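Local coordinates for SsDNA-binding protein essential for mitochondrial genome maintenance (Saccharomyces cerevisiae, PDB 6CQK) that binds single-stranded DNA preferentially and cooperatively, takes part in mitochondrial DNA replication and stimulates the PIF1 helicase, at residues S4-V9 with L90-K95; Y30-Q35 with A66-E71; S34-R37 with T42-Y45. All blocks are in the same frame, centred on the assembly; numbering follows the deposited sequence.

Contact 1. Residues S4-V9 with L90-K95; sequences SKMSIV and LSLVQK
Met6 and Leu92 are the closest backbone positions of this pair, with Met6 CA 7.7 Å from Leu92 CA. That is too far for beta pairing. Residues 4-9 and 90-95 belong to strands that are not neighbours in the sheet. They face each other through side chains, across the inside of the OB-fold barrel of the single-strand binding protein family. Met6, Ile8 and Leu92 each send CB toward the opposite strand, and all three are buried.

Leu92 is the centre of the contact, and its two methyls have separate partners. Its CG lies beside the backbone N (chi1 -76°), which leaves the two methyls facing strand 3-20. Leu92 CD2 rests on Met6 CB at 3.9 Å. Leu92 CD1 faces the end of Ile8, where Leu92 CD1 and Ile8 CD1 are 4.4 Å apart. Met6 thus touches through the root of its side chain, while Ile8 touches through its tip. The Met6 chain is bent further out, at both chi2 and chi3. The interaction is purely apolar and modest in size, burying 119 Å² over both sides.

The backbone polar groups find their partners elsewhere. Met6 pairs with Ala72 and Ile8 with Val70 of strand 67-77, and Leu92 pairs with Thr48 of strand 43-49. Residues 4-9 also form an antiparallel ladder with a strand of the second subunit, where Met6 packs on Met6 of that subunit. The contact therefore lies inside one barrel, between strand 67-77 on one flank and strands 26-34 and 43-49 on the other, while the sheet continues into its neighbour.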
ATOM      1  N   SER A   4      -7.704   8.003  -1.077  1.00 58.87           N
ATOM      2  CA  SER A   4      -8.184   6.665  -1.452  1.00 62.77           C
ATOM      3  C   SER A   4      -7.377   6.171  -2.598  1.00 61.62           C
ATOM      4  O   SER A   4      -7.643   6.547  -3.695  1.00 62.05           O
ATOM      5  CB  SER A   4      -9.710   6.640  -1.743  1.00 60.05           C
ATOM      6  OG  SER A   4     -10.021   7.516  -2.797  1.00 58.63           O
ATOM      7  N   LYS A   5      -6.383   5.344  -2.325  1.00 65.85           N
ATOM      8  CA  LYS A   5      -5.511   4.829  -3.369  1.00 71.73           C
ATOM      9  C   LYS A   5      -5.681   3.352  -3.476  1.00 67.47           C
ATOM     10  O   LYS A   5      -5.978   2.697  -2.514  1.00 65.75           O
ATOM     11  CB  LYS A   5      -4.021   5.173  -3.185  1.00 79.81           C
ATOM     12  CG  LYS A   5      -3.418   4.698  -1.902  1.00 92.44           C
ATOM     13  CD  LYS A   5      -1.957   5.086  -1.736  1.00103.19           C
ATOM     14  CE  LYS A   5      -1.090   3.985  -2.356  1.00111.06           C
ATOM     15  NZ  LYS A   5       0.318   4.386  -2.622  1.00114.96           N
ATOM     16  N   MET A   6      -5.473   2.847  -4.687  1.00 68.01           N
ATOM     17  CA  MET A   6      -5.510   1.398  -5.018  1.00 67.22           C
ATOM     18  C   MET A   6      -4.163   0.899  -5.498  1.00 64.01           C
ATOM     19  O   MET A   6      -3.450   1.615  -6.212  1.00 68.13           O
ATOM     20  CB  MET A   6      -6.462   1.177  -6.152  1.00 69.39           C
ATOM     21  CG  MET A   6      -6.655  -0.293  -6.468  1.00 73.69           C
ATOM     22  SD  MET A   6      -8.377  -0.805  -6.634  1.00 77.09           S
ATOM     23  CE  MET A   6      -9.305  -0.091  -5.323  1.00 75.43           C
ATOM     24  N   SER A   7      -3.781  -0.277  -5.065  1.00 63.12           N
ATOM     25  CA  SER A   7      -2.580  -0.919  -5.593  1.00 64.66           C
ATOM     26  C   SER A   7      -3.065  -2.192  -6.239  1.00 61.60           C
ATOM     27  O   SER A   7      -3.847  -2.902  -5.642  1.00 57.63           O
ATOM     28  CB  SER A   7      -1.584  -1.227  -4.476  1.00 68.76           C
ATOM     29  OG  SER A   7      -1.446  -0.103  -3.612  1.00 73.80           O
ATOM     30  N   ILE A   8      -2.619  -2.441  -7.467  1.00 58.92           N
ATOM     31  CA  ILE A   8      -3.013  -3.597  -8.224  1.00 55.71           C
ATOM     32  C   ILE A   8      -1.803  -4.327  -8.739  1.00 54.63           C
ATOM     33  O   ILE A   8      -0.857  -3.730  -9.219  1.00 55.11           O
ATOM     34  CB  ILE A   8      -3.802  -3.142  -9.412  1.00 57.26           C
ATOM     35  CG1 ILE A   8      -5.097  -2.483  -8.956  1.00 55.89           C
ATOM     36  CG2 ILE A   8      -4.136  -4.322 -10.336  1.00 61.23           C
ATOM     37  CD1 ILE A   8      -5.569  -1.452  -9.938  1.00 57.16           C
ATOM     38  N   VAL A   9      -1.815  -5.636  -8.622  1.00 55.97           N
ATOM     39  CA  VAL A   9      -0.960  -6.466  -9.429  1.00 56.64           C
ATOM     40  C   VAL A   9      -1.793  -7.270 -10.381  1.00 54.38           C
ATOM     41  O   VAL A   9      -2.734  -8.006  -9.964  1.00 51.97           O
ATOM     42  CB  VAL A   9      -0.119  -7.424  -8.594  1.00 59.79           C
ATOM     43  CG1 VAL A   9       0.649  -8.387  -9.502  1.00 60.96           C
ATOM     44  CG2 VAL A   9       0.893  -6.632  -7.822  1.00 63.02           C
ATOM     45  N   LEU A  90     -15.917   4.132 -11.082  1.00 76.88           N
ATOM     46  CA  LEU A  90     -14.655   4.220 -10.415  1.00 74.53           C
ATOM     47  C   LEU A  90     -13.557   4.755 -11.323  1.00 72.50           C
ATOM     48  O   LEU A  90     -13.273   4.151 -12.320  1.00 73.11           O
ATOM     49  CB  LEU A  90     -14.269   2.849  -9.952  1.00 76.21           C
ATOM     50  CG  LEU A  90     -12.918   2.704  -9.254  1.00 80.72           C
ATOM     51  CD1 LEU A  90     -12.899   3.342  -7.866  1.00 81.40           C
ATOM     52  CD2 LEU A  90     -12.578   1.227  -9.162  1.00 82.42           C
ATOM     53  N   SER A  91     -12.921   5.864 -10.939  1.00 70.52           N
ATOM     54  CA  SER A  91     -11.828   6.419 -11.668  1.00 65.78           C
ATOM     55  C   SER A  91     -10.588   6.052 -10.931  1.00 65.74           C
ATOM     56  O   SER A  91     -10.525   6.209  -9.710  1.00 71.76           O
ATOM     57  CB  SER A  91     -11.917   7.911 -11.675  1.00 67.93           C
ATOM     58  OG  SER A  91     -10.673   8.433 -12.068  1.00 70.68           O
ATOM     59  N   LEU A  92      -9.572   5.641 -11.682  1.00 63.28           N
ATOM     60  CA  LEU A  92      -8.295   5.169 -11.139  1.00 60.43           C
ATOM     61  C   LEU A  92      -7.224   5.821 -11.935  1.00 61.67           C
ATOM     62  O   LEU A  92      -7.016   5.473 -13.114  1.00 64.80           O
ATOM     63  CB  LEU A  92      -8.147   3.707 -11.306  1.00 61.29           C
ATOM     64  CG  LEU A  92      -8.942   2.807 -10.375  1.00 65.20           C
ATOM     65  CD1 LEU A  92      -8.760   1.382 -10.835  1.00 64.23           C
ATOM     66  CD2 LEU A  92      -8.508   2.924  -8.930  1.00 65.70           C
ATOM     67  N   VAL A  93      -6.598   6.840 -11.335  1.00 59.26           N
ATOM     68  CA  VAL A  93      -5.632   7.649 -12.040  1.00 56.56           C
ATOM     69  C   VAL A  93      -4.287   7.246 -11.593  1.00 56.76           C
ATOM     70  O   VAL A  93      -4.008   7.249 -10.385  1.00 58.22           O
ATOM     71  CB  VAL A  93      -5.864   9.124 -11.773  1.00 55.73           C
ATOM     72  CG1 VAL A  93      -4.740   9.926 -12.378  1.00 54.48           C
ATOM     73  CG2 VAL A  93      -7.196   9.523 -12.389  1.00 56.20           C
ATOM     74  N   GLN A  94      -3.469   6.815 -12.544  1.00 57.32           N
ATOM     75  CA  GLN A  94      -2.190   6.168 -12.239  1.00 60.08           C
ATOM     76  C   GLN A  94      -1.205   7.118 -11.559  1.00 62.41           C
ATOM     77  O   GLN A  94      -1.084   8.225 -11.972  1.00 62.95           O
ATOM     78  CB  GLN A  94      -1.587   5.613 -13.522  1.00 60.14           C
ATOM     79  CG  GLN A  94      -0.263   4.921 -13.322  1.00 62.48           C
ATOM     80  CD  GLN A  94       0.246   4.212 -14.559  1.00 65.79           C
ATOM     81  OE1 GLN A  94      -0.500   3.517 -15.245  1.00 67.12           O
ATOM     82  NE2 GLN A  94       1.515   4.390 -14.851  1.00 67.53           N
ATOM     83  N   LYS A  95      -0.556   6.678 -10.483  1.00 67.82           N
ATOM     84  CA  LYS A  95       0.497   7.432  -9.786  1.00 70.17           C
ATOM     85  C   LYS A  95       1.875   6.819  -9.938  1.00 70.79           C
ATOM     86  O   LYS A  95       2.879   7.484  -9.872  1.00 72.53           O
ATOM     87  CB  LYS A  95       0.091   7.591  -8.320  1.00 74.10           C
ATOM     88  CG  LYS A  95      -1.048   8.579  -8.089  1.00 82.75           C
ATOM     89  CD  LYS A  95      -0.906   9.768  -9.082  1.00 88.68           C
ATOM     90  CE  LYS A  95      -2.092  10.717  -9.221  1.00 90.61           C
ATOM     91  NZ  LYS A  95      -2.194  11.403 -10.543  1.00 96.15           N
TER

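Contact 2. Residues Y30-Q35 with A66-E71; sequences YSIASQ and ALVYVE
Ile32 and Tyr30 reach across the barrel interior to Val68 and Val70. The two strands cross at 105°, with axes 8.9 Å apart, so side chains alone bridge them. Ile32 has CG1 beside its backbone N (chi1 -63°), and the chain then runs straight on. This full extension brings CD1 up against both valines. Ile32 CD1 lies 3.5 Å from Val70 CG2 and 4.1 Å from Val68 CG2. The side chains of Ile32 and Val70 run aslant to each other.

Tyr30 comes from the direction opposite to Val70. Its CG sits between the backbone N and the carbonyl carbon (chi1 72°), and the ring carries its hydroxyl inward. Tyr30 OH is 3.4 Å from Val70 CG2, so Val70 CG2 touches both Tyr30 and Ile32. Tyr69 turns to the other side of its strand. Its OH donates to Glu71 OE2 over 3.0 Å, from above the carboxylate plane.

Tyr30 OH is also hydrogen-bonded to Gln94 OE1, and the Tyr30 ring meets Phe16 edge-to-face. The one polar atom at this core contact is therefore satisfied, and what joins the strands is van der Waals packing, mostly apolar, with no directional bond between them.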
ATOM      1  N   TYR A  30      -6.048   2.291 -20.310  1.00 61.90           N
ATOM      2  CA  TYR A  30      -5.815   0.876 -20.478  1.00 60.92           C
ATOM      3  C   TYR A  30      -6.458   0.161 -19.307  1.00 61.52           C
ATOM      4  O   TYR A  30      -6.816   0.782 -18.289  1.00 66.86           O
ATOM      5  CB  TYR A  30      -4.322   0.541 -20.591  1.00 59.98           C
ATOM      6  CG  TYR A  30      -3.518   0.662 -19.297  1.00 60.36           C
ATOM      7  CD1 TYR A  30      -2.971   1.871 -18.878  1.00 58.00           C
ATOM      8  CD2 TYR A  30      -3.301  -0.442 -18.498  1.00 59.64           C
ATOM      9  CE1 TYR A  30      -2.243   1.969 -17.713  1.00 56.26           C
ATOM     10  CE2 TYR A  30      -2.568  -0.321 -17.327  1.00 58.32           C
ATOM     11  CZ  TYR A  30      -2.047   0.894 -16.937  1.00 54.91           C
ATOM     12  OH  TYR A  30      -1.381   0.990 -15.709  1.00 53.14           O
ATOM     13  N   SER A  31      -6.642  -1.135 -19.470  1.00 60.39           N
ATOM     14  CA  SER A  31      -7.244  -1.954 -18.433  1.00 60.41           C
ATOM     15  C   SER A  31      -6.263  -3.057 -17.965  1.00 58.78           C
ATOM     16  O   SER A  31      -5.416  -3.491 -18.746  1.00 57.08           O
ATOM     17  CB  SER A  31      -8.548  -2.558 -18.922  1.00 60.35           C
ATOM     18  OG  SER A  31      -8.322  -3.210 -20.157  1.00 63.53           O
ATOM     19  N   ILE A  32      -6.338  -3.377 -16.657  1.00 56.31           N
ATOM     20  CA  ILE A  32      -5.554  -4.403 -16.031  1.00 54.12           C
ATOM     21  C   ILE A  32      -6.538  -5.514 -15.668  1.00 54.45           C
ATOM     22  O   ILE A  32      -7.527  -5.256 -14.992  1.00 52.62           O
ATOM     23  CB  ILE A  32      -4.876  -3.866 -14.720  1.00 53.06           C
ATOM     24  CG1 ILE A  32      -3.901  -2.750 -15.055  1.00 52.51           C
ATOM     25  CG2 ILE A  32      -4.103  -4.969 -13.977  1.00 51.82           C
ATOM     26  CD1 ILE A  32      -3.301  -2.084 -13.851  1.00 54.29           C
ATOM     27  N   ALA A  33      -6.230  -6.727 -16.079  1.00 53.70           N
ATOM     28  CA  ALA A  33      -6.938  -7.870 -15.600  1.00 55.31           C
ATOM     29  C   ALA A  33      -6.185  -8.410 -14.416  1.00 56.26           C
ATOM     30  O   ALA A  33      -5.013  -8.757 -14.558  1.00 60.57           O
ATOM     31  CB  ALA A  33      -7.021  -8.925 -16.681  1.00 54.91           C
ATOM     32  N   SER A  34      -6.834  -8.487 -13.253  1.00 55.86           N
ATOM     33  CA  SER A  34      -6.201  -8.963 -12.032  1.00 54.99           C
ATOM     34  C   SER A  34      -7.072 -10.069 -11.568  1.00 55.34           C
ATOM     35  O   SER A  34      -8.257  -9.888 -11.308  1.00 54.54           O
ATOM     36  CB  SER A  34      -6.139  -7.883 -10.964  1.00 57.17           C
ATOM     37  OG  SER A  34      -5.898  -8.375  -9.672  1.00 61.35           O
ATOM     38  N   GLN A  35      -6.525 -11.263 -11.532  1.00 57.17           N
ATOM     39  CA  GLN A  35      -7.277 -12.409 -11.109  1.00 57.57           C
ATOM     40  C   GLN A  35      -6.486 -13.154 -10.113  1.00 58.60           C
ATOM     41  O   GLN A  35      -5.690 -13.986 -10.467  1.00 58.77           O
ATOM     42  CB  GLN A  35      -7.547 -13.339 -12.257  1.00 55.67           C
ATOM     43  CG  GLN A  35      -8.404 -14.472 -11.803  1.00 57.06           C
ATOM     44  CD  GLN A  35      -8.660 -15.460 -12.868  1.00 57.98           C
ATOM     45  OE1 GLN A  35      -7.948 -15.519 -13.826  1.00 63.00           O
ATOM     46  NE2 GLN A  35      -9.680 -16.242 -12.702  1.00 55.85           N
ATOM     47  N   ALA A  66       1.760  -7.646 -20.033  1.00 63.37           N
ATOM     48  CA  ALA A  66       2.726  -7.388 -18.973  1.00 62.77           C
ATOM     49  C   ALA A  66       2.151  -7.490 -17.571  1.00 60.84           C
ATOM     50  O   ALA A  66       1.112  -6.901 -17.269  1.00 59.82           O
ATOM     51  CB  ALA A  66       3.302  -6.020 -19.138  1.00 63.94           C
ATOM     52  N   LEU A  67       2.815  -8.279 -16.732  1.00 60.31           N
ATOM     53  CA  LEU A  67       2.579  -8.229 -15.284  1.00 59.39           C
ATOM     54  C   LEU A  67       3.133  -6.918 -14.749  1.00 59.82           C
ATOM     55  O   LEU A  67       4.332  -6.656 -14.885  1.00 59.58           O
ATOM     56  CB  LEU A  67       3.248  -9.392 -14.562  1.00 56.78           C
ATOM     57  CG  LEU A  67       2.883  -9.548 -13.102  1.00 54.40           C
ATOM     58  CD1 LEU A  67       1.414  -9.850 -12.955  1.00 54.05           C
ATOM     59  CD2 LEU A  67       3.692 -10.629 -12.410  1.00 52.70           C
ATOM     60  N   VAL A  68       2.241  -6.122 -14.162  1.00 60.22           N
ATOM     61  CA  VAL A  68       2.574  -4.812 -13.605  1.00 62.36           C
ATOM     62  C   VAL A  68       2.143  -4.679 -12.150  1.00 64.62           C
ATOM     63  O   VAL A  68       1.257  -5.406 -11.684  1.00 69.52           O
ATOM     64  CB  VAL A  68       1.907  -3.681 -14.369  1.00 60.23           C
ATOM     65  CG1 VAL A  68       2.449  -3.669 -15.744  1.00 60.96           C
ATOM     66  CG2 VAL A  68       0.393  -3.812 -14.413  1.00 60.39           C
ATOM     67  N   TYR A  69       2.757  -3.743 -11.433  1.00 65.05           N
ATOM     68  CA  TYR A  69       2.261  -3.321 -10.092  1.00 64.64           C
ATOM     69  C   TYR A  69       1.960  -1.847 -10.236  1.00 61.54           C
ATOM     70  O   TYR A  69       2.873  -1.083 -10.496  1.00 62.12           O
ATOM     71  CB  TYR A  69       3.293  -3.586  -9.007  1.00 63.87           C
ATOM     72  CG  TYR A  69       3.056  -2.869  -7.717  1.00 66.24           C
ATOM     73  CD1 TYR A  69       3.569  -1.612  -7.490  1.00 65.05           C
ATOM     74  CD2 TYR A  69       2.360  -3.458  -6.701  1.00 68.91           C
ATOM     75  CE1 TYR A  69       3.377  -0.961  -6.301  1.00 65.08           C
ATOM     76  CE2 TYR A  69       2.135  -2.803  -5.514  1.00 69.99           C
ATOM     77  CZ  TYR A  69       2.652  -1.558  -5.318  1.00 68.01           C
ATOM     78  OH  TYR A  69       2.426  -0.945  -4.093  1.00 71.36           O
ATOM     79  N   VAL A  70       0.684  -1.480 -10.171  1.00 58.83           N
ATOM     80  CA  VAL A  70       0.244  -0.115 -10.401  1.00 58.08           C
ATOM     81  C   VAL A  70      -0.309   0.427  -9.113  1.00 63.02           C
ATOM     82  O   VAL A  70      -0.966  -0.291  -8.341  1.00 66.13           O
ATOM     83  CB  VAL A  70      -0.865  -0.064 -11.413  1.00 57.08           C
ATOM     84  CG1 VAL A  70      -1.519   1.308 -11.453  1.00 57.10           C
ATOM     85  CG2 VAL A  70      -0.355  -0.502 -12.776  1.00 57.31           C
ATOM     86  N   GLU A  71      -0.002   1.690  -8.835  1.00 65.58           N
ATOM     87  CA  GLU A  71      -0.654   2.418  -7.747  1.00 66.51           C
ATOM     88  C   GLU A  71      -1.420   3.556  -8.381  1.00 63.12           C
ATOM     89  O   GLU A  71      -0.919   4.198  -9.256  1.00 57.30           O
ATOM     90  CB  GLU A  71       0.349   3.017  -6.807  1.00 71.11           C
ATOM     91  CG  GLU A  71       1.119   2.009  -6.038  1.00 76.82           C
ATOM     92  CD  GLU A  71       2.228   2.612  -5.236  1.00 84.23           C
ATOM     93  OE1 GLU A  71       2.971   3.535  -5.693  1.00 86.53           O
ATOM     94  OE2 GLU A  71       2.312   2.100  -4.108  1.00 86.00           O
TER

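Contact 3. Residues S34-R37 with T42-Y45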
ATOM      1  N   SER A  34      -6.834  -8.487 -13.253  1.00 55.86           N
ATOM      2  CA  SER A  34      -6.201  -8.963 -12.032  1.00 54.99           C
ATOM      3  C   SER A  34      -7.072 -10.069 -11.568  1.00 55.34           C
ATOM      4  O   SER A  34      -8.257  -9.888 -11.308  1.00 54.54           O
ATOM      5  CB  SER A  34      -6.139  -7.883 -10.964  1.00 57.17           C
ATOM      6  OG  SER A  34      -5.898  -8.375  -9.672  1.00 61.35           O
ATOM      7  N   GLN A  35      -6.525 -11.263 -11.532  1.00 57.17           N
ATOM      8  CA  GLN A  35      -7.277 -12.409 -11.109  1.00 57.57           C
ATOM      9  C   GLN A  35      -6.486 -13.154 -10.113  1.00 58.60           C
ATOM     10  O   GLN A  35      -5.690 -13.986 -10.467  1.00 58.77           O
ATOM     11  CB  GLN A  35      -7.547 -13.339 -12.257  1.00 55.67           C
ATOM     12  CG  GLN A  35      -8.404 -14.472 -11.803  1.00 57.06           C
ATOM     13  CD  GLN A  35      -8.660 -15.460 -12.868  1.00 57.98           C
ATOM     14  OE1 GLN A  35      -7.948 -15.519 -13.826  1.00 63.00           O
ATOM     15  NE2 GLN A  35      -9.680 -16.242 -12.702  1.00 55.85           N
ATOM     16  N   PRO A  36      -6.740 -12.886  -8.848  1.00 57.93           N
ATOM     17  CA  PRO A  36      -6.070 -13.452  -7.692  1.00 58.81           C
ATOM     18  C   PRO A  36      -6.325 -14.910  -7.439  1.00 62.80           C
ATOM     19  O   PRO A  36      -5.575 -15.497  -6.710  1.00 62.63           O
ATOM     20  CB  PRO A  36      -6.672 -12.664  -6.548  1.00 59.34           C
ATOM     21  CG  PRO A  36      -7.269 -11.473  -7.151  1.00 57.10           C
ATOM     22  CD  PRO A  36      -7.761 -11.927  -8.451  1.00 57.67           C
ATOM     23  N   ARG A  37      -7.339 -15.501  -8.041  1.00 75.53           N
ATOM     24  CA  ARG A  37      -7.654 -16.872  -7.732  1.00 81.73           C
ATOM     25  C   ARG A  37      -7.559 -17.975  -8.759  1.00 84.47           C
ATOM     26  O   ARG A  37      -7.160 -19.065  -8.395  1.00108.37           O
ATOM     27  CB  ARG A  37      -9.021 -16.936  -7.100  1.00 89.67           C
ATOM     28  CG  ARG A  37      -8.986 -16.949  -5.591  1.00102.25           C
ATOM     29  CD  ARG A  37      -7.942 -17.915  -5.079  1.00111.40           C
ATOM     30  NE  ARG A  37      -8.523 -19.021  -4.326  1.00118.06           N
ATOM     31  CZ  ARG A  37      -8.069 -20.268  -4.351  1.00113.31           C
ATOM     32  NH1 ARG A  37      -7.021 -20.588  -5.095  1.00107.39           N
ATOM     33  NH2 ARG A  37      -8.663 -21.193  -3.627  1.00115.53           N
ATOM     34  N   THR A  42     -12.091 -12.401 -12.412  1.00 49.23           N
ATOM     35  CA  THR A  42     -11.028 -11.611 -12.895  1.00 49.72           C
ATOM     36  C   THR A  42     -11.575 -10.230 -12.859  1.00 50.42           C
ATOM     37  O   THR A  42     -12.592  -9.921 -13.419  1.00 48.77           O
ATOM     38  CB  THR A  42     -10.459 -12.038 -14.262  1.00 50.69           C
ATOM     39  OG1 THR A  42      -9.965 -10.888 -14.917  1.00 51.06           O
ATOM     40  CG2 THR A  42     -11.509 -12.647 -15.163  1.00 54.09           C
ATOM     41  N   ASN A  43     -10.888  -9.415 -12.069  1.00 53.66           N
ATOM     42  CA  ASN A  43     -11.239  -8.047 -11.864  1.00 54.55           C
ATOM     43  C   ASN A  43     -10.584  -7.219 -12.962  1.00 54.14           C
ATOM     44  O   ASN A  43      -9.358  -7.196 -13.058  1.00 54.54           O
ATOM     45  CB  ASN A  43     -10.772  -7.613 -10.482  1.00 54.83           C
ATOM     46  CG  ASN A  43     -11.360  -8.474  -9.399  1.00 54.55           C
ATOM     47  OD1 ASN A  43     -12.567  -8.444  -9.190  1.00 54.14           O
ATOM     48  ND2 ASN A  43     -10.542  -9.225  -8.706  1.00 54.48           N
ATOM     49  N   TRP A  44     -11.411  -6.506 -13.729  1.00 54.16           N
ATOM     50  CA  TRP A  44     -10.915  -5.584 -14.743  1.00 56.65           C
ATOM     51  C   TRP A  44     -10.942  -4.164 -14.186  1.00 56.25           C
ATOM     52  O   TRP A  44     -11.961  -3.749 -13.610  1.00 58.55           O
ATOM     53  CB  TRP A  44     -11.810  -5.667 -15.964  1.00 56.85           C
ATOM     54  CG  TRP A  44     -11.619  -6.959 -16.640  1.00 57.26           C
ATOM     55  CD1 TRP A  44     -12.254  -8.150 -16.395  1.00 55.69           C
ATOM     56  CD2 TRP A  44     -10.662  -7.214 -17.662  1.00 57.75           C
ATOM     57  NE1 TRP A  44     -11.747  -9.128 -17.232  1.00 55.06           N
ATOM     58  CE2 TRP A  44     -10.785  -8.575 -18.033  1.00 55.06           C
ATOM     59  CE3 TRP A  44      -9.719  -6.406 -18.325  1.00 57.78           C
ATOM     60  CZ2 TRP A  44      -9.985  -9.135 -18.990  1.00 54.97           C
ATOM     61  CZ3 TRP A  44      -8.950  -6.968 -19.333  1.00 57.24           C
ATOM     62  CH2 TRP A  44      -9.079  -8.305 -19.655  1.00 56.56           C
ATOM     63  N   TYR A  45      -9.836  -3.450 -14.284  1.00 54.95           N
ATOM     64  CA  TYR A  45      -9.745  -2.102 -13.689  1.00 56.35           C
ATOM     65  C   TYR A  45      -9.238  -1.202 -14.763  1.00 57.72           C
ATOM     66  O   TYR A  45      -8.252  -1.563 -15.431  1.00 57.86           O
ATOM     67  CB  TYR A  45      -8.760  -2.077 -12.521  1.00 55.26           C
ATOM     68  CG  TYR A  45      -9.208  -2.849 -11.310  1.00 53.85           C
ATOM     69  CD1 TYR A  45     -10.273  -2.401 -10.550  1.00 54.15           C
ATOM     70  CD2 TYR A  45      -8.553  -4.032 -10.897  1.00 53.64           C
ATOM     71  CE1 TYR A  45     -10.706  -3.133  -9.408  1.00 56.44           C
ATOM     72  CE2 TYR A  45      -8.991  -4.768  -9.785  1.00 53.26           C
ATOM     73  CZ  TYR A  45     -10.072  -4.321  -9.045  1.00 54.11           C
ATOM     74  OH  TYR A  45     -10.517  -4.940  -7.912  1.00 55.37           O
TER
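Ser34 and Asn43 are joined by two backbone hydrogen bonds, one each way. Ser34 N donates to Asn43 O over 2.8 Å with an N-H...O angle of 163°. Asn43 N returns a bond of 2.8 Å to Ser34 O, a little more bent at 152°. Together they make an antiparallel hydrogen-bonded pair. It is the last rung of a beta hairpin, between strands 26-34 and 43-49 of the OB fold. Beyond it the chain leaves the sheet and turns through residues 35-42.

The Asn43 side chain lies on the same face as that of Ser34. Its CG is beside its own backbone N (chi1 -58°), and this brings the amide beside Ser34 O and up to the proline. Asn43 ND2 is 3.5 Å from Ser34 O. Asn43 ND2 is also 3.9 Å from Pro36 CD, and the two side chains cross at about a right angle. At the other end of the amide, Asn43 OD1 takes bonds from Gln41 NE2 and from the backbone N of Asn76 of the second subunit.

Gln35 and Thr42 meet at the mouth of the loop. The Gln35 chain is extended and passes at a slant across Thr42, with Gln35 CB 3.8 Å from Thr42 CB. Its CG and CD stay close to the same threonine carbon. The far end, Gln35 NE2, bonds to Gly40 O, which ties the side chain to the turn.

The second subunit covers part of this hairpin end: its Asp2 OD2 accepts from Gln35 N, and its Ser4 OG bonds to Tyr45 OH, while within the chain Ser34 OG is bonded to Val9 O. Ser34 CB comes to the edge of the Tyr45 ring, near its plane, 4.4 Å from Tyr45 CE2.

In the fold
Contacts 1 and 2 are core contacts, with every touching residue buried. Both join strands that face each other through the barrel and both are mostly apolar. They meet where Ile8 packs on Ile32. Contact 3 lies further out, about 13 Å from the chain centre, and is only partly buried. It joins neighbouring strands by backbone bonds, with polar side chains at its margin. Contacts 2 and 3 overlap at Ser34 and Gln35, which touch the partner segment only in contact 3. Leu92 packs on Tyr45, linking contacts 1 and 3. All three also touch the second subunit.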